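PDB 6UXD: CT021 from Chlamydia trachomatis serovar L2, which is of unknown function, though its sequence family belongs to the LolA/LolB clan, whose namesakes ferry lipoproteins through the periplasm and receive them at the outer membrane. Local coordinates for residues S48-L53 and N68-L73; L185-D190 and V196-I201. All blocks are in the same frame, centred on the assembly; numbering follows the deposited sequence.

Interaction 1 (S48-L53 and N68-L73); sequences SEFASL and NAFHQL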
loop_
_atom_site.group_PDB
_atom_site.type_symbol
_atom_site.label_atom_id
_atom_site.label_comp_id
_atom_site.label_asym_id
_atom_site.label_seq_id
_atom_site.Cartn_x
_atom_site.Cartn_y
_atom_site.Cartn_z
ATOM N N SER A 48 -1.238 5.058 -7.047
ATOM C CA SER A 48 -2.293 5.849 -7.674
ATOM C C SER A 48 -3.502 5.894 -6.751
ATOM O O SER A 48 -3.921 4.855 -6.226
ATOM C CB SER A 48 -2.718 5.268 -9.024
ATOM O OG SER A 48 -1.623 4.767 -9.751
ATOM N N GLU A 49 -4.073 7.083 -6.571
ATOM C CA GLU A 49 -5.289 7.239 -5.786
ATOM C C GLU A 49 -6.490 7.433 -6.695
ATOM O O GLU A 49 -6.406 8.119 -7.715
ATOM C CB GLU A 49 -5.214 8.428 -4.824
ATOM C CG GLU A 49 -6.603 8.845 -4.304
ATOM C CD GLU A 49 -6.555 9.783 -3.107
ATOM O OE1 GLU A 49 -5.444 10.061 -2.598
ATOM O OE2 GLU A 49 -7.639 10.235 -2.673
ATOM N N PHE A 50 -7.599 6.812 -6.326
ATOM C CA PHE A 50 -8.912 7.166 -6.834
ATOM C C PHE A 50 -9.821 7.368 -5.627
ATOM O O PHE A 50 -9.620 6.755 -4.572
ATOM C CB PHE A 50 -9.494 6.093 -7.756
ATOM C CG PHE A 50 -8.522 5.554 -8.757
ATOM C CD1 PHE A 50 -7.449 4.774 -8.354
ATOM C CD2 PHE A 50 -8.699 5.799 -10.113
ATOM C CE1 PHE A 50 -6.549 4.272 -9.282
ATOM C CE2 PHE A 50 -7.814 5.298 -11.046
ATOM C CZ PHE A 50 -6.735 4.526 -10.632
ATOM N N ALA A 51 -10.808 8.248 -5.774
ATOM C CA ALA A 51 -11.802 8.460 -4.732
ATOM C C ALA A 51 -13.180 7.935 -5.113
ATOM O O ALA A 51 -14.062 7.876 -4.251
ATOM C CB ALA A 51 -11.896 9.954 -4.380
ATOM N N SER A 52 -13.377 7.541 -6.369
ATOM C CA SER A 52 -14.641 6.999 -6.848
ATOM C C SER A 52 -14.422 6.493 -8.266
ATOM O O SER A 52 -13.573 7.019 -8.995
ATOM C CB SER A 52 -15.751 8.057 -6.829
ATOM O OG SER A 52 -15.631 8.926 -7.947
ATOM N N LEU A 53 -15.192 5.474 -8.651
ATOM C CA LEU A 53 -15.116 4.905 -9.989
ATOM C C LEU A 53 -16.481 4.956 -10.665
ATOM O O LEU A 53 -17.530 4.911 -10.010
ATOM C CB LEU A 53 -14.601 3.456 -9.950
ATOM N N ASN A 68 -6.159 -5.851 -14.663
ATOM C CA ASN A 68 -6.418 -5.899 -16.099
ATOM C C ASN A 68 -7.332 -4.779 -16.590
ATOM O O ASN A 68 -7.265 -4.405 -17.768
ATOM C CB ASN A 68 -7.019 -7.253 -16.485
ATOM C CG ASN A 68 -6.065 -8.403 -16.244
ATOM O OD1 ASN A 68 -4.887 -8.206 -15.953
ATOM N ND2 ASN A 68 -6.572 -9.621 -16.364
ATOM N N ALA A 69 -8.188 -4.232 -15.741
ATOM C CA ALA A 69 -9.001 -3.100 -16.162
ATOM C C ALA A 69 -8.337 -1.749 -15.912
ATOM O O ALA A 69 -8.900 -0.724 -16.308
ATOM C CB ALA A 69 -10.353 -3.130 -15.451
ATOM N N PHE A 70 -7.155 -1.723 -15.290
ATOM C CA PHE A 70 -6.603 -0.463 -14.799
ATOM C C PHE A 70 -6.413 0.548 -15.922
ATOM O O PHE A 70 -6.727 1.733 -15.761
ATOM C CB PHE A 70 -5.272 -0.713 -14.101
ATOM C CG PHE A 70 -4.732 0.490 -13.397
ATOM C CD1 PHE A 70 -5.078 0.746 -12.089
ATOM C CD2 PHE A 70 -3.887 1.372 -14.047
ATOM C CE1 PHE A 70 -4.584 1.852 -11.429
ATOM C CE2 PHE A 70 -3.395 2.477 -13.398
ATOM C CZ PHE A 70 -3.741 2.716 -12.082
ATOM N N HIS A 71 -5.916 0.105 -17.064
ATOM C CA HIS A 71 -5.667 0.997 -18.191
ATOM C C HIS A 71 -6.941 1.559 -18.799
ATOM O O HIS A 71 -6.889 2.090 -19.911
ATOM C CB HIS A 71 -4.884 0.254 -19.268
ATOM C CG HIS A 71 -5.699 -0.767 -19.999
ATOM N ND1 HIS A 71 -6.382 -1.774 -19.352
ATOM C CD2 HIS A 71 -5.947 -0.933 -21.320
ATOM C CE1 HIS A 71 -7.012 -2.519 -20.243
ATOM N NE2 HIS A 71 -6.766 -2.029 -21.445
ATOM N N GLN A 72 -8.085 1.455 -18.119
ATOM C CA GLN A 72 -9.349 1.933 -18.666
ATOM C C GLN A 72 -10.138 2.757 -17.657
ATOM O O GLN A 72 -11.360 2.878 -17.790
ATOM C CB GLN A 72 -10.204 0.758 -19.147
ATOM C CG GLN A 72 -9.485 -0.198 -20.095
ATOM C CD GLN A 72 -10.251 -1.501 -20.301
ATOM O OE1 GLN A 72 -11.220 -1.795 -19.585
ATOM N NE2 GLN A 72 -9.819 -2.290 -21.279
ATOM N N LEU A 73 -9.476 3.323 -16.653
ATOM C CA LEU A 73 -10.142 4.051 -15.581
ATOM C C LEU A 73 -9.920 5.546 -15.761
ATOM O O LEU A 73 -8.772 6.007 -15.817
ATOM C CB LEU A 73 -9.626 3.600 -14.214
ATOM C CG LEU A 73 -9.798 2.114 -13.888
ATOM C CD1 LEU A 73 -9.138 1.770 -12.564
ATOM C CD2 LEU A 73 -11.264 1.746 -13.857
#
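Where the C-terminal end of strand 43-50, a strand paired with both 29-38 and 79-84, meets the 68-73 segment around the C-terminal end of helix 66-69, Phe50 packs against Phe70 and Leu73. The closest approach is Phe50 CZ to Phe70 CE1 at 3.5 Å. Phe70 CE1 and CZ reach the rim of the Phe50 ring near its plane, and the two planes stand at 89° with centroids 5.7 Å apart. With CG anti to the backbone N (chi1 -172°), the Phe70 side chain extends across to strand 43-50 although its backbone stays distant: even the nearest alpha carbons, Ser48 CA and Phe70 CA, are 10.4 Å apart. The contact thus joins a strand end to the turn around the end of a short helix, in a chain whose family belongs to the LolA/LolB clan. Leu73 meets Phe50 at about a right angle, placing its CB 4.0 Å from Phe50 CE2 while CD1 also lies near CE2 and CZ. At the other end Ser48 OG sits 3.8 Å from Phe70 CZ, at the ring edge, and makes a weak hydrogen bond to Tyr211 OH. Phe70 also meets the Phe32 ring, extending the aromatic packing to strand 29-38.

Interaction 2 (L185-D190 and V196-I201); sequences LWTSID and VIIKTI. Unlike the reference sequence in segment 185-190: Asp190 (reference Glu).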
loop_
_atom_site.group_PDB
_atom_site.type_symbol
_atom_site.label_atom_id
_atom_site.label_comp_id
_atom_site.label_asym_id
_atom_site.label_seq_id
_atom_site.Cartn_x
_atom_site.Cartn_y
_atom_site.Cartn_z
ATOM N N LEU A 185 -2.787 -7.728 4.045
ATOM C CA LEU A 185 -4.154 -8.170 3.754
ATOM C C LEU A 185 -5.206 -7.268 4.372
ATOM O O LEU A 185 -6.333 -7.188 3.863
ATOM C CB LEU A 185 -4.379 -9.581 4.293
ATOM C CG LEU A 185 -3.483 -10.681 3.740
ATOM C CD1 LEU A 185 -3.627 -11.942 4.578
ATOM C CD2 LEU A 185 -3.840 -10.926 2.283
ATOM N N TRP A 186 -4.865 -6.601 5.465
ATOM C CA TRP A 186 -5.852 -5.962 6.326
ATOM C C TRP A 186 -5.109 -5.114 7.350
ATOM O O TRP A 186 -4.137 -5.578 7.951
ATOM C CB TRP A 186 -6.693 -7.034 6.996
ATOM C CG TRP A 186 -7.853 -6.596 7.838
ATOM C CD1 TRP A 186 -7.843 -6.277 9.164
ATOM C CD2 TRP A 186 -9.207 -6.513 7.411
ATOM N NE1 TRP A 186 -9.125 -5.989 9.588
ATOM C CE2 TRP A 186 -9.976 -6.113 8.521
ATOM C CE3 TRP A 186 -9.845 -6.710 6.183
ATOM C CZ2 TRP A 186 -11.354 -5.918 8.441
ATOM C CZ3 TRP A 186 -11.203 -6.509 6.104
ATOM C CH2 TRP A 186 -11.947 -6.125 7.222
ATOM N N THR A 187 -5.536 -3.874 7.536
ATOM C CA THR A 187 -4.921 -2.987 8.517
ATOM C C THR A 187 -6.000 -2.323 9.354
ATOM O O THR A 187 -6.953 -1.758 8.813
ATOM C CB THR A 187 -4.056 -1.938 7.816
ATOM O OG1 THR A 187 -3.091 -2.609 6.999
ATOM C CG2 THR A 187 -3.340 -1.057 8.839
ATOM N N SER A 188 -5.849 -2.395 10.672
ATOM C CA SER A 188 -6.800 -1.831 11.613
ATOM C C SER A 188 -6.052 -0.877 12.529
ATOM O O SER A 188 -5.027 -1.250 13.107
ATOM C CB SER A 188 -7.483 -2.950 12.413
ATOM O OG SER A 188 -8.289 -2.436 13.458
ATOM N N ILE A 189 -6.545 0.354 12.651
ATOM C CA ILE A 189 -5.881 1.360 13.478
ATOM C C ILE A 189 -6.890 2.027 14.405
ATOM O O ILE A 189 -7.945 2.492 13.954
ATOM C CB ILE A 189 -5.146 2.421 12.629
ATOM C CG1 ILE A 189 -4.521 3.478 13.543
ATOM C CG2 ILE A 189 -6.067 3.072 11.644
ATOM C CD1 ILE A 189 -3.313 4.187 12.941
ATOM N N ASP A 190 -6.566 2.043 15.703
ATOM C CA ASP A 190 -7.284 2.868 16.671
ATOM C C ASP A 190 -7.226 4.337 16.266
ATOM O O ASP A 190 -6.175 4.846 15.862
ATOM C CB ASP A 190 -6.668 2.743 18.068
ATOM C CG ASP A 190 -6.821 1.361 18.677
ATOM O OD1 ASP A 190 -7.442 0.488 18.036
ATOM O OD2 ASP A 190 -6.315 1.160 19.817
ATOM N N VAL A 196 -10.416 2.141 12.441
ATOM C CA VAL A 196 -10.380 2.367 11.005
ATOM C C VAL A 196 -9.736 1.168 10.333
ATOM O O VAL A 196 -8.691 0.679 10.786
ATOM C CB VAL A 196 -9.612 3.651 10.658
ATOM C CG1 VAL A 196 -9.449 3.765 9.177
ATOM C CG2 VAL A 196 -10.328 4.850 11.232
ATOM N N ILE A 197 -10.357 0.710 9.247
ATOM C CA ILE A 197 -9.934 -0.467 8.506
ATOM C C ILE A 197 -9.513 -0.012 7.121
ATOM O O ILE A 197 -10.278 0.674 6.430
ATOM C CB ILE A 197 -11.055 -1.521 8.382
ATOM C CG1 ILE A 197 -11.526 -2.006 9.755
ATOM C CG2 ILE A 197 -10.567 -2.673 7.492
ATOM C CD1 ILE A 197 -10.506 -2.755 10.536
ATOM N N ILE A 198 -8.300 -0.375 6.730
ATOM C CA ILE A 198 -7.860 -0.312 5.347
ATOM C C ILE A 198 -7.818 -1.750 4.862
ATOM O O ILE A 198 -7.071 -2.579 5.403
ATOM C CB ILE A 198 -6.499 0.372 5.186
ATOM C CG1 ILE A 198 -6.552 1.806 5.723
ATOM C CG2 ILE A 198 -6.092 0.398 3.717
ATOM C CD1 ILE A 198 -5.759 1.995 6.977
ATOM N N LYS A 199 -8.648 -2.038 3.871
ATOM C CA LYS A 199 -8.877 -3.383 3.367
ATOM C C LYS A 199 -8.136 -3.559 2.049
ATOM O O LYS A 199 -8.157 -2.673 1.192
ATOM C CB LYS A 199 -10.386 -3.607 3.203
ATOM C CG LYS A 199 -10.822 -4.934 2.596
ATOM C CD LYS A 199 -12.355 -5.095 2.649
ATOM C CE LYS A 199 -12.850 -6.238 1.733
ATOM N NZ LYS A 199 -14.350 -6.361 1.707
ATOM N N THR A 200 -7.465 -4.694 1.890
ATOM C CA THR A 200 -6.837 -5.028 0.616
ATOM C C THR A 200 -7.812 -5.874 -0.191
ATOM O O THR A 200 -8.164 -6.988 0.220
ATOM C CB THR A 200 -5.525 -5.774 0.814
ATOM O OG1 THR A 200 -4.694 -5.031 1.712
ATOM C CG2 THR A 200 -4.810 -5.929 -0.517
ATOM N N ILE A 201 -8.266 -5.339 -1.317
ATOM C CA ILE A 201 -9.317 -6.004 -2.080
ATOM C C ILE A 201 -8.767 -6.793 -3.254
ATOM O O ILE A 201 -9.465 -7.685 -3.760
ATOM C CB ILE A 201 -10.381 -4.995 -2.548
ATOM C CG1 ILE A 201 -9.791 -3.954 -3.515
ATOM C CG2 ILE A 201 -10.971 -4.306 -1.345
ATOM C CD1 ILE A 201 -10.807 -2.889 -3.980
HETATM O O HOH W 1 -8.723 -7.681 2.726
HETATM O O HOH W 2 -4.729 -3.413 4.135
#
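One face of the Trp186 indole is covered by Ile197: CG2 makes a CH-pi contact 3.6 Å from the centroid of the six-membered ring, 19° off its normal, while CD1 reaches NE1. Lys199 CG approaches Trp186 CZ3 obliquely at 3.9 Å, and water 1 lies in the ring plane at the edge. Trp186 CG is anti to the backbone N (chi1 -175°), which carries the indole over the neighbouring strand, and the Tyr174 ring also meets it. Lys199 extends past the indole so that NZ can form a salt bridge with Glu146.

These side chains belong to the antiparallel beta hairpin of strands 186-189 and 196-204; the axes of 186-189 and 196-201 approach to 4.7 Å and run at 172°. Thr187 and Ile198 form a hydrogen-bonded pair, with Ile198 N to Thr187 O at 2.8 Å and a reciprocal bond; Ile189 and Val196 form the next. Both bonds of the Thr187 pair lie in the carbonyl plane. On the sheet face bearing Thr187 and Ile198, Ile189 CG2 packs 3.7 Å from Val196 CB. At the Leu185 end the bond from Thr200 N to Leu185 O is weak, at 3.4 Å, and water 1 donates to both Leu185 O and Thr200 O.

Both segments of interaction 1 precede those of interaction 2 in the sequence, and the centres of the two contacts lie 20 Å apart, with nearest atoms about 9 Å from each other and no direct touch. Antiparallel strand pairing nevertheless connects them: strand 43-50 of interaction 1 pairs with strand 29-38, that with strand 21-26, and the last with strand 196-204 of interaction 2. The early strands are thus joined laterally to the last hairpin of the chain. The contacts differ in kind, since residues 48-53 and 68-73 meet through largely buried side chains, between a strand end and the turn around the end of helix 66-69, whereas residues 185-190 and 196-201 are adjacent strands joined by backbone bonds.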